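Local coordinates for ABC transporter, periplasmic solute-binding protein (Rhizobium meliloti, PDB 4WED) that probably serves as the periplasmic solute-binding component of an ABC importer, in a family associated with the uptake of peptides and nickel, at residues G431-V434 and A435-S439; P473-Q476 and K477-W481; N319-S322 and A323-Y327; K288-Q291 and V292-A295. One frame throughout, in Å; residues are numbered along the deposited sequence.

Interaction 1. Residues G431-V434 and A435-S439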
ATOM      1  N   GLY A 431      -0.398   6.994   7.366  1.00 56.25           N
ATOM      2  CA  GLY A 431      -1.425   7.483   6.426  1.00 53.33           C
ATOM      3  C   GLY A 431      -2.812   7.025   6.839  1.00 54.89           C
ATOM      4  O   GLY A 431      -3.730   7.818   6.921  1.00 55.85           O
ATOM      5  N   SER A 432      -2.950   5.737   7.140  1.00 54.39           N
ATOM      6  CA  SER A 432      -4.243   5.168   7.499  1.00 56.29           C
ATOM      7  C   SER A 432      -4.652   5.504   8.906  1.00 55.58           C
ATOM      8  O   SER A 432      -5.816   5.804   9.151  1.00 57.42           O
ATOM      9  CB  SER A 432      -4.221   3.641   7.356  1.00 55.43           C
ATOM     10  OG  SER A 432      -4.008   3.268   5.999  1.00 55.94           O
ATOM     11  N   LEU A 433      -3.702   5.432   9.830  1.00 53.65           N
ATOM     12  CA  LEU A 433      -3.969   5.802  11.195  1.00 54.09           C
ATOM     13  C   LEU A 433      -4.517   7.201  11.305  1.00 55.55           C
ATOM     14  O   LEU A 433      -5.521   7.439  11.966  1.00 54.77           O
ATOM     15  CB  LEU A 433      -2.697   5.749  12.030  1.00 55.13           C
ATOM     16  CG  LEU A 433      -2.382   4.373  12.581  1.00 59.64           C
ATOM     17  CD1 LEU A 433      -1.183   4.449  13.517  1.00 61.32           C
ATOM     18  CD2 LEU A 433      -3.586   3.766  13.316  1.00 59.31           C
ATOM     19  N   VAL A 434      -3.817   8.132  10.688  1.00 53.27           N
ATOM     20  CA  VAL A 434      -4.209   9.497  10.763  1.00 57.78           C
ATOM     21  C   VAL A 434      -5.522   9.702  10.017  1.00 60.63           C
ATOM     22  O   VAL A 434      -6.466  10.279  10.567  1.00 63.45           O
ATOM     23  CB  VAL A 434      -3.103  10.397  10.183  1.00 61.60           C
ATOM     24  CG1 VAL A 434      -3.627  11.794   9.886  1.00 61.02           C
ATOM     25  CG2 VAL A 434      -1.925  10.478  11.169  1.00 63.03           C
ATOM     26  N   ALA A 435      -5.584   9.240   8.766  1.00 58.66           N
ATOM     27  CA  ALA A 435      -6.725   9.533   7.922  1.00 59.72           C
ATOM     28  C   ALA A 435      -8.001   8.850   8.420  1.00 64.25           C
ATOM     29  O   ALA A 435      -9.086   9.429   8.308  1.00 64.55           O
ATOM     30  CB  ALA A 435      -6.447   9.134   6.496  1.00 59.53           C
ATOM     31  N   LEU A 436      -7.871   7.643   8.983  1.00 61.97           N
ATOM     32  CA  LEU A 436      -9.036   6.850   9.322  1.00 66.68           C
ATOM     33  C   LEU A 436      -9.333   6.806  10.818  1.00 67.01           C
ATOM     34  O   LEU A 436     -10.386   6.323  11.217  1.00 65.56           O
ATOM     35  CB  LEU A 436      -8.866   5.409   8.827  1.00 65.65           C
ATOM     36  CG  LEU A 436      -8.636   5.205   7.320  1.00 68.32           C
ATOM     37  CD1 LEU A 436      -8.510   3.702   7.045  1.00 71.30           C
ATOM     38  CD2 LEU A 436      -9.745   5.790   6.457  1.00 65.97           C
ATOM     39  N   CYS A 437      -8.402   7.270  11.636  1.00 65.32           N
ATOM     40  CA  CYS A 437      -8.554   7.118  13.064  1.00 65.43           C
ATOM     41  C   CYS A 437      -8.417   8.392  13.888  1.00 66.40           C
ATOM     42  O   CYS A 437      -8.957   8.446  14.978  1.00 73.06           O
ATOM     43  CB  CYS A 437      -7.586   6.074  13.573  1.00 65.05           C
ATOM     44  SG  CYS A 437      -7.901   4.429  12.904  1.00 67.31           S
ATOM     45  N   LEU A 438      -7.723   9.414  13.403  1.00 64.79           N
ATOM     46  CA  LEU A 438      -7.613  10.653  14.166  1.00 66.43           C
ATOM     47  C   LEU A 438      -8.876  11.523  13.968  1.00 70.35           C
ATOM     48  O   LEU A 438      -9.158  11.951  12.844  1.00 68.47           O
ATOM     49  CB  LEU A 438      -6.340  11.420  13.753  1.00 66.24           C
ATOM     50  CG  LEU A 438      -5.901  12.710  14.545  1.00 65.45           C
ATOM     51  CD1 LEU A 438      -5.258  12.448  15.895  1.00 64.38           C
ATOM     52  CD2 LEU A 438      -4.913  13.508  13.730  1.00 64.60           C
ATOM     53  N   SER A 439      -9.630  11.779  15.045  1.00 73.80           N
ATOM     54  CA  SER A 439     -10.805  12.695  14.983  1.00 78.57           C
ATOM     55  C   SER A 439     -10.539  14.005  14.262  1.00 79.47           C
ATOM     56  O   SER A 439     -11.313  14.395  13.407  1.00 82.77           O
ATOM     57  CB  SER A 439     -11.337  13.072  16.371  1.00 81.50           C
ATOM     58  OG  SER A 439     -12.169  12.061  16.886  1.00 89.10           O
TER
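Leu436 folds back over the carbonyl of Ser432, one turn earlier in the helix 430-437, and illustrates how a leucine can lie alongside the carbonyl of the residue one turn before it. Its CB lies 3.1 Å from Ser432 O, the same oxygen that accepts the Leu436 N-H at 2.8 Å. CG follows at 3.4 Å from Ser432 O. Because CG stands anti to the carbonyl carbon (chi1 -58°), the chain continues along the preceding turn, and CD1 ends 4.0 Å from Ser432 O and 4.3 Å from Ser432 CB. The hydroxyl of Ser432 is engaged elsewhere, with Asp428 and the backbone N of Tyr423.

Two further i to i+4 pairs lie next to each other on the same turn. Cys437 SG lies 4.4 Å from Leu433 CD2, a loose apolar contact, and Leu438 CD2 lies equally far from Val434 CG1. Leu438 also touches Asp457 and Asn461 of helix 457-465. The backbone changes character here: Leu433 O receives two weak bonds, from Cys437 N and Leu438 N, whereas Leu438 N bonds better to Val434 O at 3.2 Å. Leu438 is also the first residue to leave helical torsions, so this buried contact belongs to the C-terminal end of a short helix, where i to i+4 bonding gives way to loop.

Interaction 2. Residues P473-Q476 and K477-W481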
ATOM      1  N   PRO A 473       7.393   1.760  20.477  1.00 68.01           N
ATOM      2  CA  PRO A 473       6.574   1.678  21.670  1.00 70.17           C
ATOM      3  C   PRO A 473       5.536   2.793  21.737  1.00 69.87           C
ATOM      4  O   PRO A 473       4.548   2.641  22.431  1.00 69.19           O
ATOM      5  CB  PRO A 473       7.602   1.828  22.826  1.00 70.19           C
ATOM      6  CG  PRO A 473       8.670   2.678  22.250  1.00 71.70           C
ATOM      7  CD  PRO A 473       8.755   2.251  20.802  1.00 70.35           C
ATOM      8  N   THR A 474       5.744   3.918  21.058  1.00 71.19           N
ATOM      9  CA  THR A 474       4.703   4.955  21.114  1.00 73.35           C
ATOM     10  C   THR A 474       3.526   4.455  20.267  1.00 69.46           C
ATOM     11  O   THR A 474       2.370   4.444  20.718  1.00 66.25           O
ATOM     12  CB  THR A 474       5.190   6.341  20.654  1.00 74.34           C
ATOM     13  OG1 THR A 474       6.390   6.668  21.361  1.00 77.06           O
ATOM     14  CG2 THR A 474       4.140   7.408  20.951  1.00 73.43           C
ATOM     15  N   ILE A 475       3.830   3.990  19.066  1.00 64.18           N
ATOM     16  CA  ILE A 475       2.774   3.494  18.197  1.00 63.04           C
ATOM     17  C   ILE A 475       2.150   2.197  18.746  1.00 63.16           C
ATOM     18  O   ILE A 475       0.982   1.933  18.487  1.00 59.42           O
ATOM     19  CB  ILE A 475       3.257   3.294  16.760  1.00 59.14           C
ATOM     20  CG1 ILE A 475       2.082   3.417  15.800  1.00 57.72           C
ATOM     21  CG2 ILE A 475       3.950   1.946  16.610  1.00 59.06           C
ATOM     22  CD1 ILE A 475       2.492   3.587  14.362  1.00 55.99           C
ATOM     23  N   GLN A 476       2.907   1.426  19.532  1.00 62.55           N
ATOM     24  CA  GLN A 476       2.365   0.197  20.090  1.00 61.15           C
ATOM     25  C   GLN A 476       1.150   0.492  20.964  1.00 62.77           C
ATOM     26  O   GLN A 476       0.255  -0.323  21.086  1.00 62.01           O
ATOM     27  CB  GLN A 476       3.424  -0.559  20.891  1.00 59.13           C
ATOM     28  CG  GLN A 476       2.969  -1.927  21.389  1.00 59.25           C
ATOM     29  CD  GLN A 476       2.440  -2.821  20.280  1.00 58.23           C
ATOM     30  OE1 GLN A 476       3.148  -3.098  19.322  1.00 60.88           O
ATOM     31  NE2 GLN A 476       1.178  -3.257  20.396  1.00 57.37           N
ATOM     32  N   LYS A 477       1.115   1.677  21.546  1.00 63.99           N
ATOM     33  CA  LYS A 477       0.029   2.062  22.428  1.00 66.36           C
ATOM     34  C   LYS A 477      -1.247   2.340  21.648  1.00 63.72           C
ATOM     35  O   LYS A 477      -2.352   2.082  22.140  1.00 61.74           O
ATOM     36  CB  LYS A 477       0.391   3.297  23.246  1.00 72.30           C
ATOM     37  CG  LYS A 477       1.672   3.181  24.060  1.00 76.90           C
ATOM     38  CD  LYS A 477       1.889   4.462  24.835  1.00 84.63           C
ATOM     39  CE  LYS A 477       0.983   4.504  26.060  1.00 91.38           C
ATOM     40  NZ  LYS A 477       0.902   5.872  26.632  1.00 98.21           N
ATOM     41  N   VAL A 478      -1.113   2.867  20.436  1.00 60.70           N
ATOM     42  CA  VAL A 478      -2.298   2.982  19.579  1.00 58.79           C
ATOM     43  C   VAL A 478      -2.904   1.576  19.384  1.00 55.60           C
ATOM     44  O   VAL A 478      -4.092   1.375  19.613  1.00 57.77           O
ATOM     45  CB  VAL A 478      -1.990   3.680  18.243  1.00 58.23           C
ATOM     46  CG1 VAL A 478      -3.213   3.658  17.310  1.00 57.90           C
ATOM     47  CG2 VAL A 478      -1.557   5.112  18.497  1.00 60.29           C
ATOM     48  N   TYR A 479      -2.066   0.608  19.038  1.00 52.50           N
ATOM     49  CA  TYR A 479      -2.529  -0.764  18.713  1.00 53.56           C
ATOM     50  C   TYR A 479      -3.100  -1.495  19.913  1.00 57.27           C
ATOM     51  O   TYR A 479      -4.044  -2.270  19.750  1.00 56.40           O
ATOM     52  CB  TYR A 479      -1.382  -1.593  18.157  1.00 51.74           C
ATOM     53  CG  TYR A 479      -0.712  -1.045  16.939  1.00 50.50           C
ATOM     54  CD1 TYR A 479      -1.471  -0.477  15.891  1.00 53.81           C
ATOM     55  CD2 TYR A 479       0.661  -1.149  16.772  1.00 50.79           C
ATOM     56  CE1 TYR A 479      -0.875  -0.025  14.718  1.00 50.87           C
ATOM     57  CE2 TYR A 479       1.274  -0.680  15.614  1.00 50.96           C
ATOM     58  CZ  TYR A 479       0.489  -0.115  14.588  1.00 51.18           C
ATOM     59  OH  TYR A 479       1.046   0.350  13.416  1.00 48.62           O
ATOM     60  N   ASP A 480      -2.553  -1.233  21.116  1.00 59.67           N
ATOM     61  CA  ASP A 480      -3.088  -1.839  22.360  1.00 63.01           C
ATOM     62  C   ASP A 480      -4.450  -1.278  22.673  1.00 64.01           C
ATOM     63  O   ASP A 480      -5.364  -1.994  23.071  1.00 64.91           O
ATOM     64  CB  ASP A 480      -2.202  -1.585  23.568  1.00 65.46           C
ATOM     65  CG  ASP A 480      -0.773  -2.085  23.386  1.00 68.97           C
ATOM     66  OD1 ASP A 480      -0.516  -2.955  22.521  1.00 69.43           O
ATOM     67  OD2 ASP A 480       0.114  -1.595  24.136  1.00 76.18           O
ATOM     68  N   TRP A 481      -4.592   0.021  22.494  1.00 64.08           N
ATOM     69  CA  TRP A 481      -5.895   0.628  22.690  1.00 65.89           C
ATOM     70  C   TRP A 481      -6.963  -0.031  21.818  1.00 62.58           C
ATOM     71  O   TRP A 481      -8.048  -0.437  22.280  1.00 59.47           O
ATOM     72  CB  TRP A 481      -5.849   2.108  22.342  1.00 65.83           C
ATOM     73  CG  TRP A 481      -7.006   2.782  22.865  1.00 66.24           C
ATOM     74  CD1 TRP A 481      -7.174   3.220  24.130  1.00 68.26           C
ATOM     75  CD2 TRP A 481      -8.231   3.028  22.183  1.00 66.29           C
ATOM     76  NE1 TRP A 481      -8.423   3.756  24.282  1.00 70.30           N
ATOM     77  CE2 TRP A 481      -9.092   3.661  23.094  1.00 68.53           C
ATOM     78  CE3 TRP A 481      -8.688   2.774  20.890  1.00 66.92           C
ATOM     79  CZ2 TRP A 481     -10.383   4.071  22.750  1.00 69.72           C
ATOM     80  CZ3 TRP A 481      -9.988   3.178  20.546  1.00 65.77           C
ATOM     81  CH2 TRP A 481     -10.813   3.813  21.476  1.00 68.20           C
TER
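Gln476 and Asp480, one turn apart on the helix 471-485, show how a side-chain amide can reach along a helix to a carboxylate. CG of Gln476 stands opposite its backbone N (chi1 -174°) and the chain then bends at chi2 (54°), which carries the amide forward along the helix. NE2 meets Asp480 OD1 at 2.7 Å in a nearly straight bond. OD1 lies almost in the plane of the amide, while NE2 approaches the syn side of the carboxylate but well out of its plane. The other end of the amide, OE1, accepts from Lys330 N, so both ends of the group are held and its rotation is fixed. With an alanine here, Asp480 OD1 would probably lose this donor and Lys330 N its side-chain acceptor.

On the adjoining face Tyr479 has its CG anti to the carbonyl carbon (chi1 -58°), which lays the ring back over the Ile475 carbonyl. Ile475 O lies 3.5 Å from the ring plane, offset toward the rim. Ile475 fits against the far end of the ring: CG2 is 3.9 Å from Tyr479 CE2, and CD1 touches Tyr479 OH at 3.7 Å; the hydroxyl itself is hydrogen-bonded to Tyr327 O. Lys477 passes its CG 3.3 Å from Pro473 O.

Among its neighbours, this helix packs Ile475 and Val478 on Leu433 of helix 430-437, and Thr474 and Val478 on helix 457-465. Tyr479 touches Phe321 and Pro429 in neighbouring loops, and a few residues later the chain enters strand 488-500.

Interaction 3. Residues N319-S322 and A323-Y327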
ATOM      1  N   ASN A 319      -3.938  -8.215  12.918  1.00 61.34           N
ATOM      2  CA  ASN A 319      -3.520  -6.834  13.186  1.00 59.78           C
ATOM      3  C   ASN A 319      -4.028  -5.918  12.101  1.00 60.07           C
ATOM      4  O   ASN A 319      -4.290  -6.348  10.961  1.00 58.01           O
ATOM      5  CB  ASN A 319      -2.013  -6.755  13.214  1.00 58.74           C
ATOM      6  CG  ASN A 319      -1.436  -7.570  14.323  1.00 61.47           C
ATOM      7  OD1 ASN A 319      -1.691  -8.763  14.405  1.00 75.31           O
ATOM      8  ND2 ASN A 319      -0.705  -6.941  15.208  1.00 61.24           N
HETATM    9  N   MSE A 320      -4.198  -4.656  12.452  1.00 57.10           N
HETATM   10  CA  MSE A 320      -4.641  -3.691  11.472  1.00 58.35           C
HETATM   11  C   MSE A 320      -3.683  -3.636  10.336  1.00 53.07           C
HETATM   12  O   MSE A 320      -4.083  -3.376   9.206  1.00 53.71           O
HETATM   13  CB  MSE A 320      -4.759  -2.314  12.062  1.00 65.84           C
HETATM   14  CG  MSE A 320      -5.504  -1.330  11.140  1.00 71.19           C
HETATM   15 SE   MSE A 320      -5.472   0.486  12.016  1.00 90.96          SE
HETATM   16  CE  MSE A 320      -5.962   1.598  10.440  1.00 91.93           C
ATOM     17  N   PHE A 321      -2.408  -3.855  10.609  1.00 49.77           N
ATOM     18  CA  PHE A 321      -1.405  -3.797   9.576  1.00 49.35           C
ATOM     19  C   PHE A 321      -0.641  -5.090   9.588  1.00 52.86           C
ATOM     20  O   PHE A 321      -0.238  -5.567  10.671  1.00 54.17           O
ATOM     21  CB  PHE A 321      -0.442  -2.683   9.841  1.00 47.57           C
ATOM     22  CG  PHE A 321      -1.068  -1.347   9.822  1.00 49.55           C
ATOM     23  CD1 PHE A 321      -1.559  -0.806   8.617  1.00 47.73           C
ATOM     24  CD2 PHE A 321      -1.154  -0.591  10.984  1.00 47.02           C
ATOM     25  CE1 PHE A 321      -2.143   0.452   8.582  1.00 44.63           C
ATOM     26  CE2 PHE A 321      -1.725   0.656  10.944  1.00 48.62           C
ATOM     27  CZ  PHE A 321      -2.220   1.186   9.739  1.00 48.00           C
ATOM     28  N   SER A 322      -0.426  -5.649   8.396  1.00 52.68           N
ATOM     29  CA  SER A 322       0.405  -6.855   8.283  1.00 55.57           C
ATOM     30  C   SER A 322       1.858  -6.531   8.625  1.00 54.74           C
ATOM     31  O   SER A 322       2.262  -5.363   8.667  1.00 54.13           O
ATOM     32  CB  SER A 322       0.302  -7.500   6.884  1.00 56.10           C
ATOM     33  OG  SER A 322       1.284  -6.984   5.993  1.00 59.03           O
ATOM     34  N   ALA A 323       2.626  -7.590   8.853  1.00 57.22           N
ATOM     35  CA  ALA A 323       4.063  -7.526   9.236  1.00 56.18           C
ATOM     36  C   ALA A 323       4.964  -6.955   8.125  1.00 55.61           C
ATOM     37  O   ALA A 323       6.070  -6.494   8.376  1.00 60.10           O
ATOM     38  CB  ALA A 323       4.523  -8.936   9.623  1.00 59.24           C
ATOM     39  N   ALA A 324       4.472  -6.998   6.888  1.00 53.54           N
ATOM     40  CA  ALA A 324       5.122  -6.371   5.763  1.00 52.93           C
ATOM     41  C   ALA A 324       5.315  -4.856   5.983  1.00 54.08           C
ATOM     42  O   ALA A 324       6.233  -4.257   5.399  1.00 58.17           O
ATOM     43  CB  ALA A 324       4.309  -6.623   4.482  1.00 50.29           C
ATOM     44  N   LEU A 325       4.457  -4.233   6.790  1.00 48.79           N
ATOM     45  CA  LEU A 325       4.572  -2.790   7.029  1.00 50.87           C
ATOM     46  C   LEU A 325       5.514  -2.497   8.124  1.00 52.18           C
ATOM     47  O   LEU A 325       5.720  -3.330   9.002  1.00 54.72           O
ATOM     48  CB  LEU A 325       3.221  -2.165   7.365  1.00 51.57           C
ATOM     49  CG  LEU A 325       2.366  -2.247   6.087  1.00 56.97           C
ATOM     50  CD1 LEU A 325       0.909  -2.450   6.445  1.00 62.34           C
ATOM     51  CD2 LEU A 325       2.578  -1.026   5.185  1.00 54.55           C
ATOM     52  N   PRO A 326       6.103  -1.301   8.080  1.00 54.81           N
ATOM     53  CA  PRO A 326       6.949  -0.896   9.176  1.00 53.82           C
ATOM     54  C   PRO A 326       6.060  -0.493  10.338  1.00 52.43           C
ATOM     55  O   PRO A 326       4.912  -0.101  10.130  1.00 50.34           O
ATOM     56  CB  PRO A 326       7.743   0.294   8.601  1.00 55.76           C
ATOM     57  CG  PRO A 326       6.994   0.761   7.395  1.00 56.00           C
ATOM     58  CD  PRO A 326       6.073  -0.331   6.956  1.00 54.95           C
ATOM     59  N   TYR A 327       6.571  -0.633  11.551  1.00 53.69           N
ATOM     60  CA  TYR A 327       5.862  -0.165  12.750  1.00 55.68           C
ATOM     61  C   TYR A 327       4.470  -0.777  12.858  1.00 54.49           C
ATOM     62  O   TYR A 327       3.516  -0.143  13.337  1.00 56.09           O
ATOM     63  CB  TYR A 327       5.811   1.385  12.783  1.00 57.26           C
ATOM     64  CG  TYR A 327       7.189   2.009  12.546  1.00 59.79           C
ATOM     65  CD1 TYR A 327       8.224   1.899  13.494  1.00 62.88           C
ATOM     66  CD2 TYR A 327       7.459   2.662  11.352  1.00 63.58           C
ATOM     67  CE1 TYR A 327       9.475   2.442  13.250  1.00 64.72           C
ATOM     68  CE2 TYR A 327       8.695   3.222  11.085  1.00 64.64           C
ATOM     69  CZ  TYR A 327       9.701   3.110  12.020  1.00 69.31           C
ATOM     70  OH  TYR A 327      10.913   3.674  11.676  1.00 68.24           O
TER
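The Phe321 ring and Leu325 meet obliquely, with the leucine CD1 3.7 Å from both CB and CD1 of the phenylalanine and the two side chains crossing at about a right angle. One face of the ring is covered from within its own segment: CG of Met320, a selenomethionine, sits over the ring centre, 4.2 Å above the plane. Farther along, the ring reaches Ser432 and Leu433 of helix 430-437 and Tyr479 of helix 471-485. CG of Phe321 is turned away from its own carbonyl carbon (chi1 -63°), and this torsion sets the ring so that its CD1, beside CB, meets the leucine CD1.

What brings the two residues together is a type I beta turn from Ser322 to Leu325, in the long loop between strand 315-316 and helix 339-348. Leu325 N closes it on Ser322 O at 3.1 Å, a fairly straight bond whose donor stands well above the carbonyl plane. The serine side chain adds a weak second bond, Ala324 N to Ser322 OG at 3.3 Å, in the pattern of an ST turn. OG has a stronger partner in Gly271 O, and this hydroxyl thus ties the turn to a second loop. Ala324 CB rests 3.4 Å from Ser322 OG. On the outgoing side Leu325 and Pro326 touch Tyr71 of strand 69-71.

Interaction 4. Residues K288-Q291 and V292-A295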
ATOM      1  N   LYS A 288     -21.662  -0.217  21.509  1.00 67.18           N
ATOM      2  CA  LYS A 288     -20.998   0.533  22.584  1.00 71.91           C
ATOM      3  C   LYS A 288     -20.435  -0.423  23.607  1.00 72.09           C
ATOM      4  O   LYS A 288     -19.471  -0.119  24.284  1.00 78.56           O
ATOM      5  CB  LYS A 288     -21.953   1.489  23.301  1.00 76.59           C
ATOM      6  CG  LYS A 288     -22.647   2.479  22.389  1.00 79.77           C
ATOM      7  CD  LYS A 288     -23.168   3.674  23.155  1.00 85.93           C
ATOM      8  CE  LYS A 288     -23.927   4.621  22.242  1.00 88.29           C
ATOM      9  NZ  LYS A 288     -24.630   5.629  23.071  1.00 93.53           N
ATOM     10  N   ASP A 289     -21.067  -1.575  23.744  1.00 70.89           N
ATOM     11  CA  ASP A 289     -20.569  -2.599  24.611  1.00 70.75           C
ATOM     12  C   ASP A 289     -19.416  -3.344  23.929  1.00 65.99           C
ATOM     13  O   ASP A 289     -19.644  -4.135  23.048  1.00 64.94           O
ATOM     14  CB  ASP A 289     -21.699  -3.564  24.945  1.00 72.72           C
ATOM     15  CG  ASP A 289     -21.300  -4.569  25.998  1.00 75.29           C
ATOM     16  OD1 ASP A 289     -20.090  -4.879  26.070  1.00 75.86           O
ATOM     17  OD2 ASP A 289     -22.190  -5.046  26.744  1.00 79.01           O
ATOM     18  N   PRO A 290     -18.175  -3.125  24.370  1.00 66.89           N
ATOM     19  CA  PRO A 290     -17.028  -3.771  23.729  1.00 65.31           C
ATOM     20  C   PRO A 290     -17.013  -5.289  23.702  1.00 66.20           C
ATOM     21  O   PRO A 290     -16.317  -5.861  22.857  1.00 62.93           O
ATOM     22  CB  PRO A 290     -15.841  -3.272  24.557  1.00 69.50           C
ATOM     23  CG  PRO A 290     -16.433  -2.767  25.822  1.00 72.15           C
ATOM     24  CD  PRO A 290     -17.730  -2.172  25.396  1.00 70.84           C
ATOM     25  N   GLN A 291     -17.752  -5.924  24.616  1.00 69.74           N
ATOM     26  CA  GLN A 291     -17.937  -7.381  24.616  1.00 68.27           C
ATOM     27  C   GLN A 291     -18.691  -7.811  23.368  1.00 64.20           C
ATOM     28  O   GLN A 291     -18.462  -8.904  22.813  1.00 59.13           O
ATOM     29  CB  GLN A 291     -18.755  -7.861  25.824  1.00 74.17           C
ATOM     30  CG  GLN A 291     -18.207  -7.582  27.229  1.00 79.45           C
ATOM     31  CD  GLN A 291     -19.081  -8.249  28.302  1.00 85.70           C
ATOM     32  OE1 GLN A 291     -19.836  -7.585  29.030  1.00 85.81           O
ATOM     33  NE2 GLN A 291     -19.026  -9.583  28.357  1.00 87.64           N
ATOM     34  N   VAL A 292     -19.616  -6.952  22.943  1.00 61.95           N
ATOM     35  CA  VAL A 292     -20.418  -7.213  21.745  1.00 58.66           C
ATOM     36  C   VAL A 292     -19.547  -7.053  20.525  1.00 58.96           C
ATOM     37  O   VAL A 292     -19.560  -7.885  19.630  1.00 61.49           O
ATOM     38  CB  VAL A 292     -21.637  -6.286  21.685  1.00 61.50           C
ATOM     39  CG1 VAL A 292     -22.348  -6.358  20.325  1.00 60.50           C
ATOM     40  CG2 VAL A 292     -22.597  -6.644  22.827  1.00 66.11           C
ATOM     41  N   ARG A 293     -18.752  -5.998  20.493  1.00 59.31           N
ATOM     42  CA  ARG A 293     -17.788  -5.851  19.417  1.00 57.03           C
ATOM     43  C   ARG A 293     -16.858  -7.090  19.275  1.00 55.45           C
ATOM     44  O   ARG A 293     -16.628  -7.613  18.175  1.00 53.26           O
ATOM     45  CB  ARG A 293     -16.981  -4.613  19.660  1.00 57.60           C
ATOM     46  CG  ARG A 293     -17.771  -3.349  19.461  1.00 61.34           C
ATOM     47  CD  ARG A 293     -16.823  -2.150  19.458  1.00 65.41           C
ATOM     48  NE  ARG A 293     -17.162  -1.272  20.563  1.00 67.79           N
ATOM     49  CZ  ARG A 293     -16.360  -0.865  21.517  1.00 70.54           C
ATOM     50  NH1 ARG A 293     -15.080  -1.174  21.537  1.00 74.74           N
ATOM     51  NH2 ARG A 293     -16.863  -0.090  22.458  1.00 78.39           N
ATOM     52  N   LYS A 294     -16.337  -7.551  20.389  1.00 51.69           N
ATOM     53  CA  LYS A 294     -15.449  -8.685  20.393  1.00 54.72           C
ATOM     54  C   LYS A 294     -16.171  -9.902  19.849  1.00 57.50           C
ATOM     55  O   LYS A 294     -15.622 -10.665  19.055  1.00 60.31           O
ATOM     56  CB  LYS A 294     -15.024  -8.944  21.840  1.00 60.68           C
ATOM     57  CG  LYS A 294     -13.936  -9.984  22.048  1.00 66.34           C
ATOM     58  CD  LYS A 294     -13.455  -9.930  23.485  1.00 69.00           C
ATOM     59  CE  LYS A 294     -12.520 -11.069  23.790  1.00 75.26           C
ATOM     60  NZ  LYS A 294     -12.293 -11.206  25.266  1.00 81.91           N
ATOM     61  N   ALA A 295     -17.408 -10.090  20.297  1.00 56.46           N
ATOM     62  CA  ALA A 295     -18.160 -11.239  19.884  1.00 61.42           C
ATOM     63  C   ALA A 295     -18.342 -11.187  18.385  1.00 59.16           C
ATOM     64  O   ALA A 295     -18.153 -12.190  17.702  1.00 62.11           O
ATOM     65  CB  ALA A 295     -19.509 -11.313  20.596  1.00 64.26           C
TER
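A helix N-cap brings together Asp289 and the first turn of helix 290-299, an instance of a side chain supplying an acceptor to a backbone N-H that the helix itself cannot serve. Asp289 CG lies opposite the backbone N (chi1 -173°), which brings OD1 to Gln291 N at 2.9 Å; the donor arrives on the anti side of the carboxylate. The backbone of the same residue adds to the start: Asp289 O takes both Val292 N, at 2.8 Å and above the carbonyl plane, and Arg293 N, at 3.3 Å and in that plane.

Arg293 bends at chi3 and returns over this turn. Pro290 CA sits over the centre of one guanidinium face, 3.7 Å above it. NH2 gives a weak bond to Lys288 O at 3.2 Å, NE bonds to Leu287 O, and NH1 has a weak bond to Asp486 O, so the group spans the incoming chain and a neighbouring loop. A leucine in its place would probably leave the carbonyls of Leu287 and Lys288 without these donors and take away the flat group that lies over Pro290 CA. On another side of the turn, Val292 CG2 touches Asp289 CB at 3.8 Å, the two side chains crossing at about a right angle.

From the N terminus the order is interaction 4, 3, 1 and then 2, strictly in series: each contact closes only a turn of its own, and none nests within or crosses another. Interaction 4 begins helix 290-299 and stands apart, its nearest atoms about 7 Å from interaction 2 and about 13 Å from the other two. The remaining three touch one another. The loop 319-327 meets helix 430-437 where Met320 SE lies 4.0 Å from Leu433 CD2, and meets helix 471-485 through a probable hydrogen bond from Tyr479 OH to Tyr327 O. Leu433 CD1 and Ile475 CD1, 3.9 Å apart, join the two helices directly.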